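Local coordinates for protein pleckstrin homology domain-containing family A member 8 (Homo sapiens, PDB 5KDI) that probably transfers simple glycosphingolipids between membranes, holding the sugar headgroup at the surface of an all-helical GLTP fold and the two hydrocarbon chains inside it, at residues S30-V35 against D52-I57; K58-K63 against N91-A96; K119-A124 against R150-Y155. The protein carries 2 engineered substitutions. All coordinates share one frame; numbering follows the deposited sequence.

Interaction 1. Residues S30-V35 against D52-I57; sequences SCYAVV and DLVGNI. With 6S8 ((~{Z})-~{N}-[(~{E},2~{S},3~{R})-1-[(2~{R},3~{R},4~{S},5~{R},6~{R})-6-(hydroxymethyl)-3,4,5-tris(oxidanyl)oxan-2-yl]oxy-3-oxidanyl-octadec-4-en-2-yl]octadec-9-enamide), chain C.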
loop_
_atom_site.group_PDB
_atom_site.type_symbol
_atom_site.label_atom_id
_atom_site.label_comp_id
_atom_site.label_asym_id
_atom_site.label_seq_id
_atom_site.Cartn_x
_atom_site.Cartn_y
_atom_site.Cartn_z
ATOM N N SER A 30 4.345 -7.399 -0.921
ATOM C CA SER A 30 3.142 -6.845 -1.576
ATOM C C SER A 30 3.204 -5.310 -1.590
ATOM O O SER A 30 2.764 -4.649 -2.570
ATOM C CB SER A 30 1.860 -7.371 -0.925
ATOM O OG SER A 30 1.715 -8.765 -1.255
ATOM N N CYS A 31 3.708 -4.733 -0.507
ATOM C CA CYS A 31 3.871 -3.275 -0.478
ATOM C C CYS A 31 4.882 -2.832 -1.524
ATOM O O CYS A 31 4.695 -1.834 -2.257
ATOM C CB CYS A 31 4.305 -2.851 0.930
ATOM S SG CYS A 31 3.095 -3.051 2.250
ATOM N N TYR A 32 5.986 -3.564 -1.613
ATOM C CA TYR A 32 7.041 -3.162 -2.546
ATOM C C TYR A 32 6.600 -3.256 -4.031
ATOM O O TYR A 32 7.047 -2.483 -4.867
ATOM C CB TYR A 32 8.272 -4.041 -2.355
ATOM C CG TYR A 32 9.364 -3.546 -3.273
ATOM C CD1 TYR A 32 10.085 -2.462 -2.960
ATOM C CD2 TYR A 32 9.548 -4.104 -4.520
ATOM C CE1 TYR A 32 11.088 -1.946 -3.829
ATOM C CE2 TYR A 32 10.474 -3.572 -5.439
ATOM C CZ TYR A 32 11.253 -2.491 -5.038
ATOM O OH TYR A 32 12.171 -1.988 -5.864
ATOM N N ALA A 33 5.695 -4.171 -4.315
ATOM C CA ALA A 33 5.361 -4.536 -5.701
ATOM C C ALA A 33 4.902 -3.366 -6.535
ATOM O O ALA A 33 5.074 -3.352 -7.761
ATOM C CB ALA A 33 4.311 -5.668 -5.713
ATOM N N VAL A 34 4.316 -2.337 -5.902
ATOM C CA VAL A 34 3.867 -1.168 -6.677
ATOM C C VAL A 34 5.001 -0.235 -7.087
ATOM O O VAL A 34 4.789 0.659 -7.934
ATOM C CB VAL A 34 2.745 -0.377 -5.995
ATOM C CG1 VAL A 34 1.542 -1.271 -5.651
ATOM C CG2 VAL A 34 3.274 0.319 -4.761
ATOM N N VAL A 35 6.154 -0.377 -6.448
ATOM C CA VAL A 35 7.309 0.533 -6.732
ATOM C C VAL A 35 7.706 0.559 -8.221
ATOM O O VAL A 35 7.812 1.661 -8.820
ATOM C CB VAL A 35 8.473 0.268 -5.725
ATOM C CG1 VAL A 35 9.788 0.932 -6.121
ATOM C CG2 VAL A 35 8.054 0.693 -4.329
ATOM N N ASP A 52 8.917 7.093 0.152
ATOM C CA ASP A 52 8.158 6.825 1.313
ATOM C C ASP A 52 7.947 5.333 1.560
ATOM O O ASP A 52 8.176 4.825 2.701
ATOM C CB ASP A 52 6.853 7.612 1.325
ATOM C CG ASP A 52 6.160 7.518 2.640
ATOM O OD1 ASP A 52 6.335 8.424 3.497
ATOM O OD2 ASP A 52 5.415 6.551 2.829
ATOM N N LEU A 53 7.471 4.661 0.536
ATOM C CA LEU A 53 7.206 3.247 0.594
ATOM C C LEU A 53 8.480 2.454 0.926
ATOM O O LEU A 53 8.469 1.639 1.830
ATOM C CB LEU A 53 6.637 2.707 -0.684
ATOM C CG LEU A 53 5.185 2.980 -0.973
ATOM C CD1 LEU A 53 4.902 2.457 -2.388
ATOM C CD2 LEU A 53 4.319 2.339 0.077
ATOM N N VAL A 54 9.541 2.680 0.177
ATOM C CA VAL A 54 10.785 1.963 0.380
ATOM C C VAL A 54 11.310 2.193 1.802
ATOM O O VAL A 54 11.804 1.274 2.481
ATOM C CB VAL A 54 11.811 2.359 -0.719
ATOM C CG1 VAL A 54 13.215 1.933 -0.388
ATOM C CG2 VAL A 54 11.385 1.768 -2.099
ATOM N N GLY A 55 11.203 3.440 2.252
ATOM C CA GLY A 55 11.711 3.751 3.547
ATOM C C GLY A 55 10.953 3.042 4.657
ATOM O O GLY A 55 11.561 2.603 5.624
ATOM N N ASN A 56 9.641 2.985 4.535
ATOM C CA ASN A 56 8.860 2.308 5.565
ATOM C C ASN A 56 9.057 0.760 5.545
ATOM O O ASN A 56 9.120 0.119 6.603
ATOM C CB ASN A 56 7.398 2.655 5.509
ATOM C CG ASN A 56 7.129 4.036 5.997
ATOM O OD1 ASN A 56 7.753 4.446 6.964
ATOM N ND2 ASN A 56 6.221 4.780 5.311
ATOM N N ILE A 57 9.163 0.193 4.356
ATOM C CA ILE A 57 9.436 -1.222 4.213
ATOM C C ILE A 57 10.793 -1.506 4.900
ATOM O O ILE A 57 10.933 -2.467 5.698
ATOM C CB ILE A 57 9.441 -1.666 2.747
ATOM C CG1 ILE A 57 8.024 -1.509 2.129
ATOM C CG2 ILE A 57 10.083 -3.059 2.624
ATOM C CD1 ILE A 57 7.970 -1.604 0.609
HETATM C C1 6S8 C . 4.747 11.106 5.951
HETATM C C2 6S8 C . 4.125 11.237 4.580
HETATM N N2 6S8 C . 3.829 9.904 4.072
HETATM C C3 6S8 C . 5.116 11.962 3.624
HETATM O O3 6S8 C . 5.418 13.237 4.229
HETATM C C4 6S8 C . 4.496 12.132 2.286
HETATM C C5 6S8 C . 5.049 11.588 1.200
HETATM C C6 6S8 C . 4.532 11.702 -0.207
HETATM C C7 6S8 C . 3.219 12.410 -0.426
HETATM C C8 6S8 C . 3.269 12.800 -1.877
HETATM C C9 6S8 C . 1.870 12.830 -2.373
HETATM C C10 6S8 C . 1.420 11.419 -2.647
HETATM C C11 6S8 C . 1.126 11.223 -4.146
HETATM C C12 6S8 C . 0.120 10.096 -4.301
HETATM C C13 6S8 C . 0.495 9.001 -5.288
HETATM C C14 6S8 C . 0.314 9.345 -6.757
HETATM C C15 6S8 C . -0.099 8.114 -7.578
HETATM C C16 6S8 C . 0.657 7.827 -8.863
HETATM C C17 6S8 C . -0.127 7.681 -10.177
HETATM C C18 6S8 C . -1.058 6.483 -10.290
HETATM C C1A 6S8 C . 6.225 9.610 7.122
HETATM O O1A 6S8 C . 5.939 10.322 5.936
HETATM C C2A 6S8 C . 7.108 8.435 6.804
HETATM O O2A 6S8 C . 6.391 7.562 5.910
HETATM C C3A 6S8 C . 7.606 7.742 8.071
HETATM O O3A 6S8 C . 8.546 6.751 7.722
HETATM C C4A 6S8 C . 8.209 8.772 9.007
HETATM O O4A 6S8 C . 9.490 9.196 8.546
HETATM O O5A 6S8 C . 6.996 12.148 10.127
HETATM C C5M 6S8 C . 7.240 9.919 9.222
HETATM C C6A 6S8 C . 7.832 10.973 10.120
HETATM O O6A 6S8 C . 6.927 10.507 7.955
HETATM C CAA 6S8 C . 2.622 9.534 3.673
HETATM O OAA 6S8 C . 1.607 10.218 3.771
HETATM C CAB 6S8 C . 2.564 8.138 3.129
HETATM C CAC 6S8 C . 2.903 8.477 1.648
HETATM C CAD 6S8 C . 1.883 7.889 0.773
HETATM C CAE 6S8 C . 2.606 6.895 -0.089
HETATM C CAF 6S8 C . 1.535 6.291 -0.985
HETATM C CAG 6S8 C . 1.641 4.755 -0.996
HETATM C CAH 6S8 C . 1.363 4.195 -2.396
HETATM C CAI 6S8 C . -0.091 4.432 -2.682
HETATM C CAJ 6S8 C . -0.567 4.790 -3.877
HETATM C CAK 6S8 C . 0.255 4.970 -5.113
HETATM C CAL 6S8 C . -0.823 4.784 -6.187
HETATM C CAM 6S8 C . -0.294 4.389 -7.550
HETATM C CAN 6S8 C . 0.473 3.103 -7.463
HETATM C CAO 6S8 C . 0.392 2.371 -8.783
HETATM C CAP 6S8 C . -0.738 1.380 -8.828
HETATM C CAQ 6S8 C . -0.273 0.035 -9.287
HETATM C CAR 6S8 C . -1.064 -0.972 -8.552
#

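Interaction 2. Residues K58-K63 against N91-A96; sequences KKVNQK and NSATEA. With 6S8 ((~{Z})-~{N}-[(~{E},2~{S},3~{R})-1-[(2~{R},3~{R},4~{S},5~{R},6~{R})-6-(hydroxymethyl)-3,4,5-tris(oxidanyl)oxan-2-yl]oxy-3-oxidanyl-octadec-4-en-2-yl]octadec-9-enamide), chain C.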
loop_
_atom_site.group_PDB
_atom_site.type_symbol
_atom_site.label_atom_id
_atom_site.label_comp_id
_atom_site.label_asym_id
_atom_site.label_seq_id
_atom_site.Cartn_x
_atom_site.Cartn_y
_atom_site.Cartn_z
ATOM N N LYS A 58 11.786 -0.623 4.664
ATOM C CA LYS A 58 13.121 -0.798 5.271
ATOM C C LYS A 58 13.023 -0.826 6.804
ATOM O O LYS A 58 13.611 -1.676 7.459
ATOM C CB LYS A 58 14.038 0.324 4.863
ATOM C CG LYS A 58 15.457 0.279 5.466
ATOM C CD LYS A 58 16.232 1.564 5.183
ATOM C CE LYS A 58 15.741 2.736 6.017
ATOM N NZ LYS A 58 16.681 3.919 6.080
ATOM N N LYS A 59 12.291 0.129 7.357
ATOM C CA LYS A 59 12.181 0.223 8.797
ATOM C C LYS A 59 11.476 -0.981 9.452
ATOM O O LYS A 59 11.883 -1.416 10.548
ATOM C CB LYS A 59 11.531 1.542 9.173
ATOM C CG LYS A 59 12.471 2.717 8.876
ATOM C CD LYS A 59 12.014 3.965 9.460
ATOM C CE LYS A 59 10.931 4.550 8.703
ATOM N NZ LYS A 59 10.639 5.902 9.319
ATOM N N VAL A 60 10.491 -1.535 8.797
ATOM C CA VAL A 60 9.913 -2.766 9.299
ATOM C C VAL A 60 10.910 -3.950 9.173
ATOM O O VAL A 60 11.109 -4.708 10.118
ATOM C CB VAL A 60 8.539 -3.094 8.660
ATOM C CG1 VAL A 60 7.949 -4.393 9.281
ATOM C CG2 VAL A 60 7.584 -1.915 8.869
ATOM N N ASN A 61 11.518 -4.044 8.010
ATOM C CA ASN A 61 12.457 -5.111 7.735
ATOM C C ASN A 61 13.642 -5.082 8.688
ATOM O O ASN A 61 14.130 -6.150 9.125
ATOM C CB ASN A 61 12.866 -5.051 6.295
ATOM C CG ASN A 61 13.492 -6.295 5.842
ATOM O OD1 ASN A 61 12.860 -7.355 5.841
ATOM N ND2 ASN A 61 14.798 -6.195 5.552
ATOM N N GLN A 62 14.105 -3.876 9.044
ATOM C CA GLN A 62 15.219 -3.729 9.960
ATOM C C GLN A 62 14.951 -4.381 11.321
ATOM O O GLN A 62 15.853 -4.913 11.925
ATOM C CB GLN A 62 15.576 -2.261 10.166
ATOM C CG GLN A 62 16.387 -1.674 9.085
ATOM C CD GLN A 62 16.612 -0.121 9.237
ATOM O OE1 GLN A 62 15.938 0.622 10.029
ATOM N NE2 GLN A 62 17.542 0.364 8.431
ATOM N N LYS A 63 13.725 -4.291 11.820
ATOM C CA LYS A 63 13.373 -4.952 13.055
ATOM C C LYS A 63 13.243 -6.486 12.764
ATOM O O LYS A 63 13.751 -7.305 13.540
ATOM C CB LYS A 63 12.085 -4.407 13.677
ATOM C CG LYS A 63 12.202 -2.970 14.203
ATOM C CD LYS A 63 13.306 -2.782 15.194
ATOM C CE LYS A 63 13.235 -1.454 15.941
ATOM N NZ LYS A 63 12.273 -1.483 17.159
ATOM N N ASN A 91 12.241 5.951 14.071
ATOM C CA ASN A 91 12.494 4.874 13.115
ATOM C C ASN A 91 11.793 3.577 13.535
ATOM O O ASN A 91 12.079 2.559 12.956
ATOM C CB ASN A 91 14.001 4.536 12.976
ATOM C CG ASN A 91 14.829 5.694 12.503
ATOM O OD1 ASN A 91 14.317 6.548 11.780
ATOM N ND2 ASN A 91 16.160 5.746 12.926
ATOM N N SER A 92 10.871 3.613 14.494
ATOM C CA SER A 92 10.181 2.363 14.899
ATOM C C SER A 92 9.418 1.672 13.741
ATOM O O SER A 92 8.935 2.337 12.817
ATOM C CB SER A 92 9.237 2.571 16.059
ATOM O OG SER A 92 8.098 3.229 15.662
ATOM N N ALA A 93 9.316 0.352 13.844
ATOM C CA ALA A 93 8.474 -0.397 12.951
ATOM C C ALA A 93 7.007 -0.040 13.112
ATOM O O ALA A 93 6.242 -0.022 12.106
ATOM C CB ALA A 93 8.703 -1.895 13.148
ATOM N N THR A 94 6.595 0.293 14.348
ATOM C CA THR A 94 5.212 0.655 14.604
ATOM C C THR A 94 4.819 1.948 13.814
ATOM O O THR A 94 3.792 1.983 13.169
ATOM C CB THR A 94 4.920 0.795 16.080
ATOM O OG1 THR A 94 5.101 -0.466 16.712
ATOM C CG2 THR A 94 3.513 1.296 16.338
ATOM N N GLU A 95 5.706 2.938 13.824
ATOM C CA GLU A 95 5.493 4.155 13.085
ATOM C C GLU A 95 5.540 3.901 11.571
ATOM O O GLU A 95 4.698 4.410 10.819
ATOM C CB GLU A 95 6.518 5.170 13.429
ATOM C CG GLU A 95 6.384 6.527 12.699
ATOM C CD GLU A 95 7.506 7.489 12.977
ATOM O OE1 GLU A 95 8.631 7.029 13.372
ATOM O OE2 GLU A 95 7.244 8.698 12.829
ATOM N N ALA A 96 6.497 3.077 11.144
ATOM C CA ALA A 96 6.636 2.756 9.694
ATOM C C ALA A 96 5.358 2.084 9.215
ATOM O O ALA A 96 4.801 2.442 8.149
ATOM C CB ALA A 96 7.856 1.897 9.403
HETATM C C1 6S8 C . 4.747 11.106 5.951
HETATM C C2 6S8 C . 4.125 11.237 4.580
HETATM N N2 6S8 C . 3.829 9.904 4.072
HETATM C C3 6S8 C . 5.116 11.962 3.624
HETATM O O3 6S8 C . 5.418 13.237 4.229
HETATM C C4 6S8 C . 4.496 12.132 2.286
HETATM C C5 6S8 C . 5.049 11.588 1.200
HETATM C C6 6S8 C . 4.532 11.702 -0.207
HETATM C C7 6S8 C . 3.219 12.410 -0.426
HETATM C C8 6S8 C . 3.269 12.800 -1.877
HETATM C C9 6S8 C . 1.870 12.830 -2.373
HETATM C C10 6S8 C . 1.420 11.419 -2.647
HETATM C C11 6S8 C . 1.126 11.223 -4.146
HETATM C C12 6S8 C . 0.120 10.096 -4.301
HETATM C C13 6S8 C . 0.495 9.001 -5.288
HETATM C C14 6S8 C . 0.314 9.345 -6.757
HETATM C C15 6S8 C . -0.099 8.114 -7.578
HETATM C C16 6S8 C . 0.657 7.827 -8.863
HETATM C C17 6S8 C . -0.127 7.681 -10.177
HETATM C C18 6S8 C . -1.058 6.483 -10.290
HETATM C C1A 6S8 C . 6.225 9.610 7.122
HETATM O O1A 6S8 C . 5.939 10.322 5.936
HETATM C C2A 6S8 C . 7.108 8.435 6.804
HETATM O O2A 6S8 C . 6.391 7.562 5.910
HETATM C C3A 6S8 C . 7.606 7.742 8.071
HETATM O O3A 6S8 C . 8.546 6.751 7.722
HETATM C C4A 6S8 C . 8.209 8.772 9.007
HETATM O O4A 6S8 C . 9.490 9.196 8.546
HETATM O O5A 6S8 C . 6.996 12.148 10.127
HETATM C C5M 6S8 C . 7.240 9.919 9.222
HETATM C C6A 6S8 C . 7.832 10.973 10.120
HETATM O O6A 6S8 C . 6.927 10.507 7.955
HETATM C CAA 6S8 C . 2.622 9.534 3.673
HETATM O OAA 6S8 C . 1.607 10.218 3.771
HETATM C CAB 6S8 C . 2.564 8.138 3.129
HETATM C CAC 6S8 C . 2.903 8.477 1.648
HETATM C CAD 6S8 C . 1.883 7.889 0.773
HETATM C CAE 6S8 C . 2.606 6.895 -0.089
HETATM C CAF 6S8 C . 1.535 6.291 -0.985
HETATM C CAG 6S8 C . 1.641 4.755 -0.996
HETATM C CAH 6S8 C . 1.363 4.195 -2.396
HETATM C CAI 6S8 C . -0.091 4.432 -2.682
HETATM C CAJ 6S8 C . -0.567 4.790 -3.877
HETATM C CAK 6S8 C . 0.255 4.970 -5.113
HETATM C CAL 6S8 C . -0.823 4.784 -6.187
HETATM C CAM 6S8 C . -0.294 4.389 -7.550
HETATM C CAN 6S8 C . 0.473 3.103 -7.463
HETATM C CAO 6S8 C . 0.392 2.371 -8.783
HETATM C CAP 6S8 C . -0.738 1.380 -8.828
HETATM C CAQ 6S8 C . -0.273 0.035 -9.287
HETATM C CAR 6S8 C . -1.064 -0.972 -8.552
HETATM O O HOH W 1 9.551 4.903 11.810
HETATM O O HOH W 2 13.304 0.190 12.343
#

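Interaction 3. Residues K119-A124 against R150-Y155; sequences KDIQTA and RAAPSY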
loop_
_atom_site.group_PDB
_atom_site.type_symbol
_atom_site.label_atom_id
_atom_site.label_comp_id
_atom_site.label_asym_id
_atom_site.label_seq_id
_atom_site.Cartn_x
_atom_site.Cartn_y
_atom_site.Cartn_z
ATOM N N LYS A 119 -12.499 6.118 -15.344
ATOM C CA LYS A 119 -11.456 6.190 -16.351
ATOM C C LYS A 119 -10.662 7.491 -16.240
ATOM O O LYS A 119 -9.639 7.616 -16.874
ATOM C CB LYS A 119 -12.058 6.089 -17.750
ATOM C CG LYS A 119 -12.894 4.841 -17.990
ATOM C CD LYS A 119 -12.008 3.630 -18.142
ATOM C CE LYS A 119 -12.804 2.322 -18.176
ATOM N NZ LYS A 119 -13.534 2.184 -19.455
ATOM N N ASP A 120 -11.145 8.473 -15.476
ATOM C CA ASP A 120 -10.359 9.659 -15.242
ATOM C C ASP A 120 -9.460 9.365 -14.042
ATOM O O ASP A 120 -9.920 9.351 -12.893
ATOM C CB ASP A 120 -11.257 10.891 -14.995
ATOM C CG ASP A 120 -10.480 12.195 -14.953
ATOM O OD1 ASP A 120 -9.448 12.290 -14.315
ATOM O OD2 ASP A 120 -10.876 13.127 -15.617
ATOM N N ILE A 121 -8.173 9.163 -14.294
ATOM C CA ILE A 121 -7.212 8.794 -13.220
ATOM C C ILE A 121 -7.078 9.874 -12.187
ATOM O O ILE A 121 -7.012 9.567 -10.991
ATOM C CB ILE A 121 -5.821 8.384 -13.808
ATOM C CG1 ILE A 121 -6.022 7.160 -14.722
ATOM C CG2 ILE A 121 -4.779 8.118 -12.714
ATOM C CD1 ILE A 121 -6.496 5.918 -13.974
ATOM N N GLN A 122 -7.046 11.140 -12.603
ATOM C CA GLN A 122 -7.066 12.243 -11.644
ATOM C C GLN A 122 -8.272 12.242 -10.715
ATOM O O GLN A 122 -8.131 12.427 -9.475
ATOM C CB GLN A 122 -6.958 13.606 -12.378
ATOM C CG GLN A 122 -5.639 13.840 -12.989
ATOM C CD GLN A 122 -5.615 15.159 -13.742
ATOM O OE1 GLN A 122 -6.557 15.479 -14.521
ATOM N NE2 GLN A 122 -4.589 15.920 -13.562
ATOM N N THR A 123 -9.442 11.974 -11.286
ATOM C CA THR A 123 -10.675 11.891 -10.469
ATOM C C THR A 123 -10.559 10.763 -9.424
ATOM O O THR A 123 -10.879 10.946 -8.247
ATOM C CB THR A 123 -11.940 11.757 -11.335
ATOM O OG1 THR A 123 -12.058 12.915 -12.196
ATOM C CG2 THR A 123 -13.231 11.610 -10.455
ATOM N N ALA A 124 -10.116 9.587 -9.891
ATOM C CA ALA A 124 -9.953 8.435 -9.050
ATOM C C ALA A 124 -8.985 8.721 -7.871
ATOM O O ALA A 124 -9.273 8.405 -6.689
ATOM C CB ALA A 124 -9.504 7.202 -9.871
ATOM N N ARG A 150 -1.467 16.466 -10.892
ATOM C CA ARG A 150 -1.364 17.095 -12.218
ATOM C C ARG A 150 -0.606 16.259 -13.221
ATOM O O ARG A 150 -0.819 16.403 -14.434
ATOM C CB ARG A 150 -0.771 18.517 -12.087
ATOM C CG ARG A 150 -1.705 19.496 -11.418
ATOM C CD ARG A 150 -1.015 20.802 -11.082
ATOM N NE ARG A 150 -1.887 21.610 -10.244
ATOM C CZ ARG A 150 -1.602 22.007 -9.011
ATOM N NH1 ARG A 150 -0.438 21.699 -8.448
ATOM N NH2 ARG A 150 -2.488 22.727 -8.352
ATOM N N ALA A 151 0.295 15.432 -12.718
ATOM C CA ALA A 151 1.174 14.549 -13.549
ATOM C C ALA A 151 0.596 13.126 -13.675
ATOM O O ALA A 151 1.264 12.231 -14.163
ATOM C CB ALA A 151 2.608 14.456 -12.966
ATOM N N ALA A 152 -0.635 12.934 -13.237
ATOM C CA ALA A 152 -1.284 11.628 -13.317
ATOM C C ALA A 152 -1.287 11.108 -14.743
ATOM O O ALA A 152 -1.512 11.877 -15.722
ATOM C CB ALA A 152 -2.698 11.684 -12.772
ATOM N N PRO A 153 -1.110 9.779 -14.898
ATOM C CA PRO A 153 -1.166 9.232 -16.239
ATOM C C PRO A 153 -2.572 9.206 -16.873
ATOM O O PRO A 153 -3.555 9.249 -16.153
ATOM C CB PRO A 153 -0.686 7.797 -16.034
ATOM C CG PRO A 153 -1.125 7.444 -14.643
ATOM C CD PRO A 153 -0.870 8.749 -13.891
ATOM N N SER A 154 -2.641 9.217 -18.215
ATOM C CA SER A 154 -3.873 8.838 -18.894
ATOM C C SER A 154 -4.302 7.446 -18.457
ATOM O O SER A 154 -3.499 6.644 -17.989
ATOM C CB SER A 154 -3.728 8.828 -20.409
ATOM O OG SER A 154 -2.695 7.952 -20.865
ATOM N N TYR A 155 -5.582 7.168 -18.588
ATOM C CA TYR A 155 -6.080 5.816 -18.355
ATOM C C TYR A 155 -5.264 4.768 -19.174
ATOM O O TYR A 155 -4.827 3.758 -18.640
ATOM C CB TYR A 155 -7.578 5.688 -18.638
ATOM C CG TYR A 155 -8.115 4.314 -18.324
ATOM C CD1 TYR A 155 -8.461 3.978 -17.044
ATOM C CD2 TYR A 155 -8.217 3.319 -19.316
ATOM C CE1 TYR A 155 -8.967 2.727 -16.752
ATOM C CE2 TYR A 155 -8.673 2.036 -19.020
ATOM C CZ TYR A 155 -9.051 1.756 -17.740
ATOM O OH TYR A 155 -9.507 0.494 -17.424
HETATM O O HOH W 3 -6.751 9.980 -16.737
#

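Interaction 1. Residues S30-V35 against D52-I57
Ile57 and Leu53, one helical turn apart on helix 47-64, carry the apolar side of this contact against the end of helix 24-32 and the turn that follows. Ile57 reaches over with its CD1 methyl, which lies 3.6 Å from the backbone N of Tyr32 and 3.9 Å from CB of Cys31. The same methyl sits at the edge of the Tyr32 ring, near its plane, as does CG2 of Val54; Tyr32 and Val54 run side by side in the same direction. A type I turn from Tyr32 to Val35, closed by Val35 N to Tyr32 O, brings the two valines round to Leu53. Leu53 is modelled in two conformers, and its contacts are given for one. There Val34 CG2 meets Leu53 CD1 at 3.6 Å, the two side chains crossing at about a right angle, while Val35 slides past Leu53 in the opposite direction. No hydrogen bond joins the segments.

In the GLTP fold the glycolipid is held among helices, and helix 47-64 here presents one flank to its helical neighbour and another to the lipid. Leu53 takes part in both, since its CD2 lies 3.8 Å from CAG of the acyl chain; Val34 CG1 approaches the chain's far end, at CAR.

Polar contacts belong to the lipid-facing flank. Asp52 OD1 accepts two bonds, from the galactose hydroxyl O2A at 2.6 Å and from the amide N2 at 3.0 Å, the latter with an N-H...O angle of 159°. With its CG anti to the backbone N (chi1 -170°), Asp52 holds the carboxylate where sugar and ceramide amide meet. Asn56 uses both ends of its amide: OD1 accepts from O3A at 2.6 Å, and ND2 donates to O2A at 2.9 Å, thereby fixing which way round the amide lies.

Interaction 2. Residues K58-K63 against N91-A96
The backbone carbonyls of Lys59 and Asn91 share a water: water 2 donates to both O atoms, lying 2.7 Å from Asn91 O. Asn91 itself has a positive phi (73°), just before Ser92 caps helix 93-115, where Ser92 OG accepts from Glu95 N at 3.0 Å. Water 1 takes a hydrogen bond from Lys59 NZ and donates to Ser92 O and Glu95 OE1, bridging lysine and glutamate; Lys59 NZ and Glu95 OE1 are 4.7 Å apart.

Small side chains allow the helices close approach. The CA atoms of Val60 and Ala93 are 4.6 Å apart, and Ala96 CB fits against Lys59 CB at 3.7 Å and against Val60 CG2. Ala93 CB packs on CG of Lys63, whose amino group forms a salt bridge with Glu81.

The Lys59 chain runs along the Asn91 backbone, with CD 3.8 Å from Asn91 O, then bends at chi3 (-77°) to deliver NZ to the galactose. The 2.8 Å bond from Lys59 NZ to O3A of the lipid, beside the carbon contact of Glu95 OE2 with C6A, places this helix pair at the sugar headgroup site of a GLTP fold.

Interaction 3. Residues K119-A124 against R150-Y155
Lys119 and Tyr155 meet at one end of two nearly antiparallel segments, and Gln122 and Ala152 at the other; the end-to-end directions are 167° apart, with CA atoms 5.7 Å apart in the first pair. In this GLTP fold the N-terminus of helix 121-131 lies beside the connection between helices 139-150 and 155-160. Asp120 N-caps helix 121-131, its OD1 accepting from Thr123 N from above the carboxylate plane; Ser154 N-caps helix 155-160.

Ile121 fills the middle. Its CB stands 3.4 Å from Pro153 O, its CG2 touches Ala152 CB and Pro153 CD, and its CD1 reaches Tyr155 CD1. Phe110 and Phe158 also pack on Ile121, while Pro153 touches the bound glycolipid. Gln122 lays CG on Ala152 CB at 3.7 Å, and its NE2 is hydrogen-bonded to Leu149 O. Water 3 accepts from Ile121 N and gives a weak bond to Pro153 O.

At the exposed end Lys119 folds over the Tyr155 ring in a CH-pi contact. Bending at chi2 (-74°) puts its CD 3.5 Å from the ring centroid, 12° off the normal, over the centre of the face.

Interactions 1 and 2 share helix 47-64 and follow one another along it, touching where Asn56 OD1 packs on Ala96 CA at 3.4 Å. Interaction 1 is nearest the middle, its centre about 7 Å from the centre of the chain, against about 15 Å and 18 Å for the centres of interactions 2 and 3. Interactions 1 and 2 are both partly buried, whereas interaction 3 is a surface contact; centres of interactions 2 and 3 are about 32 Å apart, on opposite sides of the chain's centre. Interactions 2 and 3 both hold N-caps and bridging waters, but interactions 1 and 2 bind the sugar directly, while interaction 3 has a CH-pi contact and meets the lipid through Pro153.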